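Local atomic coordinates of neutral ceramidase (Pseudomonas aeruginosa, PDB entry 2ZXC), a protein that hydrolyses the N-acyl bond of ceramides to give sphingosine and a free fatty acid, and also makes ceramide by the reverse reaction. Residues R54-V59 and G293-R298; K73-L78 and Y86-V91; Q425-A430 and M482-R487. All blocks are in the same frame, centred on the assembly; numbering follows the deposited sequence.

Contact 1. Residues R54-V59 and G293-R298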
ATOM      1  N   ARG A  54     -28.137   0.503  -1.029  1.00 42.71           N
ATOM      2  CA  ARG A  54     -27.247  -0.292  -0.189  1.00 39.99           C
ATOM      3  C   ARG A  54     -25.888   0.203  -0.674  1.00 36.47           C
ATOM      4  O   ARG A  54     -25.660   0.286  -1.883  1.00 35.19           O
ATOM      5  CB  ARG A  54     -27.401  -1.773  -0.522  1.00 41.80           C
ATOM      6  CG  ARG A  54     -27.362  -2.712   0.665  1.00 46.30           C
ATOM      7  CD  ARG A  54     -27.189  -4.128   0.154  1.00 49.83           C
ATOM      8  NE  ARG A  54     -28.276  -5.023   0.533  1.00 53.59           N
ATOM      9  CZ  ARG A  54     -28.341  -5.669   1.691  1.00 55.92           C
ATOM     10  NH1 ARG A  54     -27.376  -5.517   2.591  1.00 55.97           N
ATOM     11  NH2 ARG A  54     -29.364  -6.480   1.943  1.00 56.96           N
ATOM     12  N   ARG A  55     -24.986   0.539   0.235  1.00 32.87           N
ATOM     13  CA  ARG A  55     -23.708   1.060  -0.218  1.00 30.15           C
ATOM     14  C   ARG A  55     -22.503   0.254   0.244  1.00 27.84           C
ATOM     15  O   ARG A  55     -22.490  -0.292   1.347  1.00 25.62           O
ATOM     16  CB  ARG A  55     -23.577   2.525   0.226  1.00 31.83           C
ATOM     17  CG  ARG A  55     -22.385   3.265  -0.348  1.00 33.93           C
ATOM     18  CD  ARG A  55     -22.325   4.706   0.160  1.00 34.87           C
ATOM     19  NE  ARG A  55     -23.452   5.515  -0.303  1.00 32.27           N
ATOM     20  CZ  ARG A  55     -23.546   6.829  -0.123  1.00 29.67           C
ATOM     21  NH1 ARG A  55     -22.580   7.482   0.511  1.00 25.57           N
ATOM     22  NH2 ARG A  55     -24.600   7.490  -0.583  1.00 27.29           N
ATOM     23  N   LEU A  56     -21.506   0.170  -0.634  1.00 25.12           N
ATOM     24  CA  LEU A  56     -20.254  -0.520  -0.347  1.00 24.09           C
ATOM     25  C   LEU A  56     -19.121   0.435  -0.692  1.00 23.69           C
ATOM     26  O   LEU A  56     -19.211   1.187  -1.673  1.00 22.43           O
ATOM     27  CB  LEU A  56     -20.103  -1.785  -1.195  1.00 24.38           C
ATOM     28  CG  LEU A  56     -21.063  -2.954  -0.974  1.00 24.49           C
ATOM     29  CD1 LEU A  56     -20.714  -4.076  -1.942  1.00 24.44           C
ATOM     30  CD2 LEU A  56     -20.967  -3.443   0.466  1.00 24.62           C
ATOM     31  N   VAL A  57     -18.060   0.410   0.112  1.00 22.41           N
ATOM     32  CA  VAL A  57     -16.908   1.268  -0.130  1.00 22.36           C
ATOM     33  C   VAL A  57     -15.627   0.456  -0.135  1.00 20.69           C
ATOM     34  O   VAL A  57     -15.352  -0.285   0.803  1.00 21.34           O
ATOM     35  CB  VAL A  57     -16.751   2.360   0.951  1.00 24.33           C
ATOM     36  CG1 VAL A  57     -15.637   3.325   0.559  1.00 22.49           C
ATOM     37  CG2 VAL A  57     -18.043   3.103   1.125  1.00 27.48           C
ATOM     38  N   TYR A  58     -14.855   0.595  -1.203  1.00 17.75           N
ATOM     39  CA  TYR A  58     -13.579  -0.088  -1.315  1.00 19.06           C
ATOM     40  C   TYR A  58     -12.534   0.988  -1.547  1.00 18.94           C
ATOM     41  O   TYR A  58     -12.686   1.843  -2.423  1.00 18.39           O
ATOM     42  CB  TYR A  58     -13.569  -1.074  -2.488  1.00 19.20           C
ATOM     43  CG  TYR A  58     -12.192  -1.645  -2.785  1.00 17.95           C
ATOM     44  CD1 TYR A  58     -11.350  -1.040  -3.721  1.00 17.08           C
ATOM     45  CD2 TYR A  58     -11.723  -2.775  -2.111  1.00 16.19           C
ATOM     46  CE1 TYR A  58     -10.075  -1.546  -3.979  1.00 17.97           C
ATOM     47  CE2 TYR A  58     -10.449  -3.290  -2.361  1.00 17.56           C
ATOM     48  CZ  TYR A  58      -9.631  -2.671  -3.295  1.00 19.31           C
ATOM     49  OH  TYR A  58      -8.372  -3.174  -3.544  1.00 19.34           O
ATOM     50  N   VAL A  59     -11.480   0.961  -0.748  1.00 18.45           N
ATOM     51  CA  VAL A  59     -10.425   1.946  -0.898  1.00 18.87           C
ATOM     52  C   VAL A  59      -9.075   1.267  -0.995  1.00 17.54           C
ATOM     53  O   VAL A  59      -8.678   0.506  -0.109  1.00 19.34           O
ATOM     54  CB  VAL A  59     -10.379   2.928   0.291  1.00 17.93           C
ATOM     55  CG1 VAL A  59      -9.339   4.004   0.024  1.00 16.83           C
ATOM     56  CG2 VAL A  59     -11.739   3.549   0.508  1.00 17.75           C
ATOM     57  N   GLY A 293     -26.717  -7.998 -10.069  1.00 23.64           N
ATOM     58  CA  GLY A 293     -27.132  -8.691  -8.871  1.00 23.29           C
ATOM     59  C   GLY A 293     -26.957  -7.827  -7.647  1.00 25.13           C
ATOM     60  O   GLY A 293     -26.426  -6.718  -7.720  1.00 26.35           O
ATOM     61  N   GLU A 294     -27.390  -8.351  -6.510  1.00 24.70           N
ATOM     62  CA  GLU A 294     -27.315  -7.624  -5.261  1.00 26.60           C
ATOM     63  C   GLU A 294     -25.909  -7.303  -4.782  1.00 27.32           C
ATOM     64  O   GLU A 294     -24.900  -7.839  -5.265  1.00 25.86           O
ATOM     65  CB  GLU A 294     -28.034  -8.404  -4.161  1.00 28.11           C
ATOM     66  CG  GLU A 294     -27.457  -9.792  -3.949  1.00 33.34           C
ATOM     67  CD  GLU A 294     -27.964 -10.457  -2.686  1.00 36.81           C
ATOM     68  OE1 GLU A 294     -27.661 -11.651  -2.487  1.00 41.52           O
ATOM     69  OE2 GLU A 294     -28.657  -9.790  -1.890  1.00 39.57           O
ATOM     70  N   LEU A 295     -25.877  -6.406  -3.809  1.00 26.16           N
ATOM     71  CA  LEU A 295     -24.662  -5.975  -3.162  1.00 26.31           C
ATOM     72  C   LEU A 295     -24.918  -6.495  -1.763  1.00 26.62           C
ATOM     73  O   LEU A 295     -26.057  -6.483  -1.307  1.00 25.91           O
ATOM     74  CB  LEU A 295     -24.591  -4.452  -3.133  1.00 27.66           C
ATOM     75  CG  LEU A 295     -23.444  -3.750  -3.850  1.00 29.06           C
ATOM     76  CD1 LEU A 295     -23.379  -4.181  -5.305  1.00 26.66           C
ATOM     77  CD2 LEU A 295     -23.648  -2.241  -3.722  1.00 29.59           C
ATOM     78  N   ASP A 296     -23.885  -6.979  -1.092  1.00 26.92           N
ATOM     79  CA  ASP A 296     -24.053  -7.479   0.261  1.00 26.71           C
ATOM     80  C   ASP A 296     -22.674  -7.555   0.872  1.00 25.94           C
ATOM     81  O   ASP A 296     -21.675  -7.429   0.168  1.00 25.58           O
ATOM     82  CB  ASP A 296     -24.701  -8.866   0.253  1.00 28.47           C
ATOM     83  CG  ASP A 296     -25.347  -9.218   1.587  1.00 31.09           C
ATOM     84  OD1 ASP A 296     -25.130  -8.486   2.577  1.00 31.81           O
ATOM     85  OD2 ASP A 296     -26.074 -10.229   1.650  1.00 31.70           O
ATOM     86  N   SER A 297     -22.614  -7.762   2.179  1.00 25.16           N
ATOM     87  CA  SER A 297     -21.328  -7.837   2.838  1.00 25.06           C
ATOM     88  C   SER A 297     -21.420  -8.477   4.208  1.00 23.56           C
ATOM     89  O   SER A 297     -22.500  -8.644   4.767  1.00 25.24           O
ATOM     90  CB  SER A 297     -20.742  -6.436   2.991  1.00 24.24           C
ATOM     91  OG  SER A 297     -21.481  -5.692   3.948  1.00 23.41           O
ATOM     92  N   ARG A 298     -20.257  -8.835   4.731  1.00 23.98           N
ATOM     93  CA  ARG A 298     -20.127  -9.426   6.053  1.00 23.24           C
ATOM     94  C   ARG A 298     -18.763  -9.008   6.564  1.00 22.12           C
ATOM     95  O   ARG A 298     -17.807  -8.904   5.798  1.00 23.37           O
ATOM     96  CB  ARG A 298     -20.209 -10.954   5.996  1.00 23.52           C
ATOM     97  CG  ARG A 298     -21.587 -11.508   5.644  1.00 25.12           C
ATOM     98  CD  ARG A 298     -22.624 -11.206   6.723  1.00 24.02           C
ATOM     99  NE  ARG A 298     -23.849 -11.966   6.496  1.00 24.99           N
ATOM    100  CZ  ARG A 298     -24.708 -11.734   5.505  1.00 23.52           C
ATOM    101  NH1 ARG A 298     -24.493 -10.748   4.640  1.00 22.62           N
ATOM    102  NH2 ARG A 298     -25.766 -12.513   5.358  1.00 24.14           N
TER
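The guanidinium of Arg54 has Leu295 O and the carboxylate of Asp296 near it, both at an oblique angle. Arg54 CD comes closer, 3.0 Å from Leu295 O; NE is near the same oxygen, but at too poor an angle for a hydrogen bond. The guanidinium plane is turned 43° from that of the carboxylate. Arg54 NH1 lies 3.7 Å from Asp296 OD1, a long salt bridge. The oxygen stands far off the plane with no N-H directed to it, so charge alone attracts. The guanidinium of Arg298 has Asp296 CG at its edge and in its plane, and Arg298 NH1 approaches Asp296 OD1 at 3.1 Å in a salt bridge whose hydrogen bond is weak. Arg298 NH1 also donates to Ser297 O at 2.9 Å, from above the carbonyl plane. One carboxylate thus joins two arginines in a charge network. Ser297 N donates to Asp296 OD1 at 2.6 Å, which helps fix the carboxylate.

The rest is apolar. Leu56 and Leu295 lie alongside, pointing opposite ways, and Leu56 CD1 comes to 3.3 Å from Leu295 CG, tighter than usual. The other branch, Leu56 CD2, reaches Ser297 CB at 3.9 Å. Ser297 OG has its hydrogen bond with the backbone O of Asn89.

No backbone hydrogen bond joins the two strands, whose axes run at 61°. Strand 54-61 pairs with 41-49 and 91-95. Strand 295-303 is an outermost strand of a separate sheet, paired with 392-400; its side chains pack against 54-61. Ile400 touches both leucines, and helix 120-138 receives Val57 and Val59.

Contact 2. Residues K73-L78 and Y86-V91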
ATOM      1  N   LYS A  73      -9.472   3.766  13.176  1.00 21.46           N
ATOM      2  CA  LYS A  73      -9.637   5.211  13.175  1.00 21.94           C
ATOM      3  C   LYS A  73     -10.517   5.725  12.038  1.00 20.85           C
ATOM      4  O   LYS A  73     -11.430   6.512  12.274  1.00 20.82           O
ATOM      5  CB  LYS A  73      -8.262   5.899  13.110  1.00 25.86           C
ATOM      6  CG  LYS A  73      -8.266   7.399  13.441  1.00 28.41           C
ATOM      7  CD  LYS A  73      -8.084   7.654  14.939  1.00 34.42           C
ATOM      8  CE  LYS A  73      -8.029   9.153  15.275  1.00 35.63           C
ATOM      9  NZ  LYS A  73      -6.804   9.847  14.761  1.00 36.75           N
ATOM     10  N   VAL A  74     -10.265   5.299  10.805  1.00 21.54           N
ATOM     11  CA  VAL A  74     -11.094   5.817   9.722  1.00 21.85           C
ATOM     12  C   VAL A  74     -12.531   5.367   9.886  1.00 22.00           C
ATOM     13  O   VAL A  74     -13.449   6.101   9.550  1.00 22.33           O
ATOM     14  CB  VAL A  74     -10.580   5.422   8.301  1.00 23.20           C
ATOM     15  CG1 VAL A  74      -9.103   5.132   8.345  1.00 22.60           C
ATOM     16  CG2 VAL A  74     -11.384   4.283   7.725  1.00 21.36           C
ATOM     17  N   LEU A  75     -12.741   4.165  10.409  1.00 21.32           N
ATOM     18  CA  LEU A  75     -14.107   3.721  10.595  1.00 21.88           C
ATOM     19  C   LEU A  75     -14.792   4.462  11.732  1.00 21.63           C
ATOM     20  O   LEU A  75     -15.987   4.732  11.659  1.00 21.08           O
ATOM     21  CB  LEU A  75     -14.160   2.212  10.805  1.00 23.41           C
ATOM     22  CG  LEU A  75     -14.465   1.610   9.431  1.00 23.83           C
ATOM     23  CD1 LEU A  75     -13.338   0.725   8.965  1.00 23.41           C
ATOM     24  CD2 LEU A  75     -15.776   0.864   9.496  1.00 24.83           C
ATOM     25  N   ALA A  76     -14.039   4.810  12.770  1.00 22.23           N
ATOM     26  CA  ALA A  76     -14.617   5.551  13.886  1.00 23.47           C
ATOM     27  C   ALA A  76     -15.088   6.897  13.343  1.00 24.56           C
ATOM     28  O   ALA A  76     -16.159   7.384  13.701  1.00 26.41           O
ATOM     29  CB  ALA A  76     -13.581   5.756  14.991  1.00 22.76           C
ATOM     30  N   ARG A  77     -14.289   7.499  12.468  1.00 25.56           N
ATOM     31  CA  ARG A  77     -14.665   8.779  11.887  1.00 26.51           C
ATOM     32  C   ARG A  77     -15.861   8.635  10.955  1.00 25.60           C
ATOM     33  O   ARG A  77     -16.760   9.475  10.958  1.00 25.05           O
ATOM     34  CB  ARG A  77     -13.503   9.394  11.111  1.00 29.20           C
ATOM     35  CG  ARG A  77     -12.369   9.899  11.971  1.00 37.31           C
ATOM     36  CD  ARG A  77     -11.856  11.229  11.445  1.00 42.83           C
ATOM     37  NE  ARG A  77     -10.459  11.465  11.801  1.00 48.24           N
ATOM     38  CZ  ARG A  77      -9.989  11.456  13.045  1.00 51.19           C
ATOM     39  NH1 ARG A  77     -10.802  11.224  14.068  1.00 53.22           N
ATOM     40  NH2 ARG A  77      -8.701  11.681  13.270  1.00 53.03           N
ATOM     41  N   LEU A  78     -15.868   7.580  10.147  1.00 24.21           N
ATOM     42  CA  LEU A  78     -16.970   7.357   9.218  1.00 25.38           C
ATOM     43  C   LEU A  78     -18.261   7.038   9.965  1.00 26.81           C
ATOM     44  O   LEU A  78     -19.337   7.463   9.553  1.00 27.28           O
ATOM     45  CB  LEU A  78     -16.643   6.216   8.252  1.00 24.05           C
ATOM     46  CG  LEU A  78     -15.479   6.422   7.277  1.00 22.50           C
ATOM     47  CD1 LEU A  78     -15.303   5.171   6.439  1.00 20.71           C
ATOM     48  CD2 LEU A  78     -15.751   7.615   6.380  1.00 20.25           C
ATOM     49  N   TYR A  86     -22.250   3.985   6.984  1.00 27.36           N
ATOM     50  CA  TYR A  86     -20.962   3.293   6.984  1.00 25.92           C
ATOM     51  C   TYR A  86     -20.620   2.711   8.352  1.00 25.85           C
ATOM     52  O   TYR A  86     -20.851   3.340   9.381  1.00 26.52           O
ATOM     53  CB  TYR A  86     -19.809   4.239   6.610  1.00 25.63           C
ATOM     54  CG  TYR A  86     -19.863   4.844   5.230  1.00 26.33           C
ATOM     55  CD1 TYR A  86     -19.804   6.229   5.058  1.00 25.71           C
ATOM     56  CD2 TYR A  86     -19.976   4.044   4.096  1.00 26.08           C
ATOM     57  CE1 TYR A  86     -19.863   6.801   3.792  1.00 27.90           C
ATOM     58  CE2 TYR A  86     -20.037   4.609   2.825  1.00 26.26           C
ATOM     59  CZ  TYR A  86     -19.980   5.984   2.681  1.00 26.65           C
ATOM     60  OH  TYR A  86     -20.046   6.544   1.431  1.00 28.54           O
ATOM     61  N   ASP A  87     -20.076   1.501   8.340  1.00 25.21           N
ATOM     62  CA  ASP A  87     -19.586   0.822   9.532  1.00 24.88           C
ATOM     63  C   ASP A  87     -18.672  -0.283   9.023  1.00 22.92           C
ATOM     64  O   ASP A  87     -18.443  -0.373   7.822  1.00 22.70           O
ATOM     65  CB  ASP A  87     -20.708   0.283  10.445  1.00 28.53           C
ATOM     66  CG  ASP A  87     -21.637  -0.700   9.762  1.00 31.60           C
ATOM     67  OD1 ASP A  87     -21.179  -1.528   8.947  1.00 32.98           O
ATOM     68  OD2 ASP A  87     -22.846  -0.655  10.075  1.00 37.72           O
ATOM     69  N   GLU A  88     -18.129  -1.111   9.904  1.00 23.63           N
ATOM     70  CA  GLU A  88     -17.203  -2.139   9.449  1.00 22.62           C
ATOM     71  C   GLU A  88     -17.735  -3.123   8.417  1.00 21.71           C
ATOM     72  O   GLU A  88     -16.955  -3.734   7.688  1.00 19.63           O
ATOM     73  CB  GLU A  88     -16.615  -2.891  10.643  1.00 26.29           C
ATOM     74  CG  GLU A  88     -17.508  -2.967  11.853  1.00 33.25           C
ATOM     75  CD  GLU A  88     -17.613  -1.646  12.586  1.00 34.54           C
ATOM     76  OE1 GLU A  88     -16.570  -1.107  13.020  1.00 35.78           O
ATOM     77  OE2 GLU A  88     -18.746  -1.151  12.732  1.00 36.41           O
ATOM     78  N   ASN A  89     -19.053  -3.265   8.332  1.00 20.90           N
ATOM     79  CA  ASN A  89     -19.641  -4.181   7.364  1.00 21.63           C
ATOM     80  C   ASN A  89     -19.433  -3.782   5.914  1.00 20.41           C
ATOM     81  O   ASN A  89     -19.229  -4.645   5.067  1.00 22.21           O
ATOM     82  CB  ASN A  89     -21.146  -4.341   7.603  1.00 20.85           C
ATOM     83  CG  ASN A  89     -21.454  -5.139   8.843  1.00 24.34           C
ATOM     84  OD1 ASN A  89     -21.022  -6.286   8.977  1.00 24.09           O
ATOM     85  ND2 ASN A  89     -22.210  -4.542   9.764  1.00 25.36           N
ATOM     86  N   ASN A  90     -19.465  -2.485   5.616  1.00 20.08           N
ATOM     87  CA  ASN A  90     -19.339  -2.067   4.227  1.00 19.87           C
ATOM     88  C   ASN A  90     -18.176  -1.167   3.828  1.00 20.01           C
ATOM     89  O   ASN A  90     -18.262  -0.449   2.839  1.00 19.78           O
ATOM     90  CB  ASN A  90     -20.665  -1.441   3.769  1.00 21.24           C
ATOM     91  CG  ASN A  90     -20.941  -0.093   4.412  1.00 23.37           C
ATOM     92  OD1 ASN A  90     -20.477   0.203   5.519  1.00 22.84           O
ATOM     93  ND2 ASN A  90     -21.729   0.729   3.722  1.00 23.45           N
ATOM     94  N   VAL A  91     -17.083  -1.218   4.579  1.00 19.55           N
ATOM     95  CA  VAL A  91     -15.915  -0.412   4.256  1.00 17.26           C
ATOM     96  C   VAL A  91     -14.689  -1.314   4.211  1.00 18.40           C
ATOM     97  O   VAL A  91     -14.319  -1.916   5.223  1.00 18.65           O
ATOM     98  CB  VAL A  91     -15.666   0.687   5.310  1.00 17.39           C
ATOM     99  CG1 VAL A  91     -14.411   1.470   4.949  1.00 15.37           C
ATOM    100  CG2 VAL A  91     -16.867   1.620   5.386  1.00 16.60           C
TER
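This is a buried apolar contact between Leu75 and Leu78 of helix 68-81 and the loop that follows the helix and leads into strand 91-95. No hydrogen bond crosses it. Leu78 spans Tyr86 in the loop and Val91 at the start of the strand. Its CB meets Tyr86 CB at 4.1 Å, and its CD1 branch meets Val91 CG2 at 4.0 Å, the two side chains crossing at a slant. Leu78 CD2 lies obliquely to the Tyr86 ring. A chi1 of -65° sets CG of Leu78 beside the backbone N, from where CD1 reaches Val91. One turn earlier, Leu75 sends CD2 over the backbone at Asp87 and Glu88 and toward Val91 CB, 4.2 Å away. The exact placing of this methyl is doubtful, because it is modelled too close to the Asp87 backbone.

Strands 54-61 and 91-95 are parallel neighbours in one sheet, and the helix connects them, so the unit is a beta-alpha-beta crossover. The returning chain packs against the helix before it enters the second strand.

The loop holds its own shape by polar bonds. Asp87 OD1 accepts from Asn89 N at 2.8 Å, an Asx turn. Asp87 N donates to Asn90 OD1 at 3.1 Å, nearly in line with the amide C=O. Asn90 ND2 binds Arg55 O, and Tyr86 OH binds Arg55 NH1, which ties the loop to strand 54-61. Asp87 has been inferred to bind substrate, and its bond to Asn89 N probably limits the rotation of the carboxylate. Val74 and Leu78 also touch Val127 and Ile134 of helix 120-138.

Contact 3. Residues Q425-A430 and M482-R487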
ATOM      1  N   GLN A 425     -15.293 -20.110  -3.485  1.00 21.52           N
ATOM      2  CA  GLN A 425     -16.062 -20.224  -4.719  1.00 22.40           C
ATOM      3  C   GLN A 425     -16.989 -21.439  -4.651  1.00 21.09           C
ATOM      4  O   GLN A 425     -18.105 -21.395  -5.160  1.00 19.73           O
ATOM      5  CB  GLN A 425     -15.137 -20.363  -5.930  1.00 22.67           C
ATOM      6  CG  GLN A 425     -15.895 -20.660  -7.226  1.00 26.54           C
ATOM      7  CD  GLN A 425     -16.805 -19.521  -7.636  1.00 25.83           C
ATOM      8  OE1 GLN A 425     -16.355 -18.519  -8.189  1.00 27.06           O
ATOM      9  NE2 GLN A 425     -18.093 -19.660  -7.346  1.00 26.21           N
ATOM     10  N   ALA A 426     -16.526 -22.516  -4.017  1.00 21.03           N
ATOM     11  CA  ALA A 426     -17.322 -23.732  -3.886  1.00 20.66           C
ATOM     12  C   ALA A 426     -18.519 -23.507  -2.975  1.00 22.81           C
ATOM     13  O   ALA A 426     -19.604 -24.040  -3.210  1.00 24.13           O
ATOM     14  CB  ALA A 426     -16.464 -24.865  -3.340  1.00 21.67           C
ATOM     15  N   ALA A 427     -18.325 -22.710  -1.934  1.00 23.66           N
ATOM     16  CA  ALA A 427     -19.405 -22.434  -0.997  1.00 24.57           C
ATOM     17  C   ALA A 427     -20.403 -21.391  -1.503  1.00 23.20           C
ATOM     18  O   ALA A 427     -21.558 -21.388  -1.086  1.00 27.00           O
ATOM     19  CB  ALA A 427     -18.826 -21.990   0.338  1.00 23.46           C
ATOM     20  N   SER A 428     -19.964 -20.520  -2.405  1.00 23.00           N
ATOM     21  CA  SER A 428     -20.823 -19.457  -2.926  1.00 23.58           C
ATOM     22  C   SER A 428     -21.490 -19.766  -4.265  1.00 23.81           C
ATOM     23  O   SER A 428     -22.320 -18.992  -4.742  1.00 25.78           O
ATOM     24  CB  SER A 428     -20.017 -18.158  -3.068  1.00 23.17           C
ATOM     25  OG  SER A 428     -19.392 -17.797  -1.847  1.00 21.49           O
ATOM     26  N   GLU A 429     -21.124 -20.888  -4.871  1.00 24.12           N
ATOM     27  CA  GLU A 429     -21.683 -21.270  -6.159  1.00 24.92           C
ATOM     28  C   GLU A 429     -23.199 -21.155  -6.236  1.00 25.46           C
ATOM     29  O   GLU A 429     -23.721 -20.517  -7.147  1.00 25.51           O
ATOM     30  CB  GLU A 429     -21.273 -22.696  -6.511  1.00 27.36           C
ATOM     31  CG  GLU A 429     -20.154 -22.781  -7.521  1.00 30.42           C
ATOM     32  CD  GLU A 429     -19.750 -24.211  -7.811  1.00 34.90           C
ATOM     33  OE1 GLU A 429     -19.368 -24.488  -8.966  1.00 35.60           O
ATOM     34  OE2 GLU A 429     -19.806 -25.056  -6.887  1.00 35.92           O
ATOM     35  N   ALA A 430     -23.894 -21.771  -5.283  1.00 23.77           N
ATOM     36  CA  ALA A 430     -25.351 -21.752  -5.262  1.00 25.64           C
ATOM     37  C   ALA A 430     -25.938 -20.346  -5.123  1.00 26.29           C
ATOM     38  O   ALA A 430     -27.064 -20.096  -5.551  1.00 26.78           O
ATOM     39  CB  ALA A 430     -25.869 -22.654  -4.134  1.00 23.00           C
ATOM     40  N   MET A 482     -17.834 -17.475   6.395  1.00 23.65           N
ATOM     41  CA  MET A 482     -18.456 -16.196   6.084  1.00 24.11           C
ATOM     42  C   MET A 482     -19.226 -16.318   4.768  1.00 23.91           C
ATOM     43  O   MET A 482     -20.311 -15.757   4.619  1.00 23.38           O
ATOM     44  CB  MET A 482     -17.408 -15.089   5.980  1.00 23.83           C
ATOM     45  CG  MET A 482     -18.007 -13.718   5.714  1.00 23.43           C
ATOM     46  SD  MET A 482     -16.791 -12.407   5.924  1.00 26.30           S
ATOM     47  CE  MET A 482     -16.782 -12.303   7.731  1.00 22.83           C
ATOM     48  N   ALA A 483     -18.662 -17.065   3.824  1.00 22.95           N
ATOM     49  CA  ALA A 483     -19.293 -17.278   2.526  1.00 23.17           C
ATOM     50  C   ALA A 483     -20.610 -18.042   2.658  1.00 23.95           C
ATOM     51  O   ALA A 483     -21.585 -17.712   1.983  1.00 24.50           O
ATOM     52  CB  ALA A 483     -18.349 -18.029   1.604  1.00 22.35           C
ATOM     53  N   VAL A 484     -20.643 -19.065   3.512  1.00 25.34           N
ATOM     54  CA  VAL A 484     -21.871 -19.824   3.694  1.00 26.39           C
ATOM     55  C   VAL A 484     -22.921 -18.921   4.337  1.00 27.14           C
ATOM     56  O   VAL A 484     -24.100 -19.003   4.004  1.00 27.82           O
ATOM     57  CB  VAL A 484     -21.670 -21.083   4.580  1.00 27.81           C
ATOM     58  CG1 VAL A 484     -20.628 -22.009   3.957  1.00 29.70           C
ATOM     59  CG2 VAL A 484     -21.251 -20.683   5.975  1.00 32.85           C
ATOM     60  N   ALA A 485     -22.489 -18.059   5.254  1.00 25.94           N
ATOM     61  CA  ALA A 485     -23.410 -17.142   5.916  1.00 25.97           C
ATOM     62  C   ALA A 485     -24.059 -16.255   4.860  1.00 26.18           C
ATOM     63  O   ALA A 485     -25.266 -16.015   4.900  1.00 25.79           O
ATOM     64  CB  ALA A 485     -22.673 -16.288   6.939  1.00 25.00           C
ATOM     65  N   LEU A 486     -23.256 -15.770   3.915  1.00 26.18           N
ATOM     66  CA  LEU A 486     -23.779 -14.931   2.841  1.00 27.53           C
ATOM     67  C   LEU A 486     -24.781 -15.719   2.014  1.00 27.40           C
ATOM     68  O   LEU A 486     -25.843 -15.209   1.666  1.00 27.49           O
ATOM     69  CB  LEU A 486     -22.649 -14.441   1.933  1.00 28.26           C
ATOM     70  CG  LEU A 486     -21.978 -13.142   2.385  1.00 29.04           C
ATOM     71  CD1 LEU A 486     -20.661 -12.930   1.655  1.00 28.57           C
ATOM     72  CD2 LEU A 486     -22.929 -11.987   2.124  1.00 27.15           C
ATOM     73  N   ARG A 487     -24.436 -16.967   1.712  1.00 27.93           N
ATOM     74  CA  ARG A 487     -25.293 -17.847   0.925  1.00 27.98           C
ATOM     75  C   ARG A 487     -26.626 -18.127   1.613  1.00 29.36           C
ATOM     76  O   ARG A 487     -27.665 -18.175   0.961  1.00 30.30           O
ATOM     77  CB  ARG A 487     -24.584 -19.178   0.663  1.00 26.99           C
ATOM     78  CG  ARG A 487     -25.366 -20.152  -0.210  1.00 26.07           C
ATOM     79  CD  ARG A 487     -24.630 -21.476  -0.338  1.00 25.95           C
ATOM     80  NE  ARG A 487     -24.745 -22.270   0.880  1.00 25.91           N
ATOM     81  CZ  ARG A 487     -23.815 -23.116   1.313  1.00 26.56           C
ATOM     82  NH1 ARG A 487     -22.685 -23.277   0.631  1.00 24.68           N
ATOM     83  NH2 ARG A 487     -24.019 -23.810   2.425  1.00 26.46           N
TER
HETATM   84  O   HOH W   1     -21.615 -16.936  -0.643  1.00 47.21           O
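Arg487 reaches from helix 471-488 across to the backbone O of Ala427, near the C-terminal end of helix 414-428. Its CB and CG both pass 4.1 Å from Ala427 O. The chain leaves with CG anti to the backbone N (chi1 -177°), which carries it outward to the other helix. CD comes closer, 3.2 Å from Ala427 O, and also touches Ala430 CB at 4.2 Å. There the chain bends (chi3 75°), and the bend brings NH1 back to the same oxygen. NH1 at the tip donates to Ala427 O at 2.8 Å with an N-H...O angle of 147°. It arrives in the carbonyl plane, on a lone pair, while the oxygen lies near the guanidinium plane at its edge. Val484 CB lies against one face of the group, near its rim. A positive group at the carbonyl end of a helix is probably a favourable match for the helix dipole.

Behind the arginine the helices meet through small side chains. Ala427 CB packs on Val484 CG1 at 4.0 Å and on Ala483 CB. Such small groups let the backbones come near. Ser428 OG rests against Ala483 CB at 3.6 Å. A water donates to both Ser428 OG and Ala483 O, 2.7 Å from each, and so bridges the two helices. Ser428 OG is also hydrogen-bonded to Glu404 OE1, its strongest partner.

The contact is remote from the metal and substrate sites. Helix 471-488 also packs on a sheet: Met482 and Leu486 touch strands 295-303 and 392-400, and Ala483 touches Met397 of the latter.

Overall arrangement
Contacts 1 and 2 lie close together, with centres about 13 Å apart. Contact 1 uses strand 54-61; contact 2 uses helix 68-81 and the loop that follow it in the chain, and so falls between the two segments of contact 1 in sequence. Asn89 and Asn90 of contact 2 bond directly to contact 1. Contact 3 comes later in the chain. Its centre is about 16 Å from that of contact 1 and about 24 Å from that of contact 2, which it does not touch. Strand 295-303 links contacts 1 and 3: Arg298 and Asp296 pack on helix 471-488. Together the contacts join the crossover, the sheet of 295-303 and helices 414-428 and 471-488.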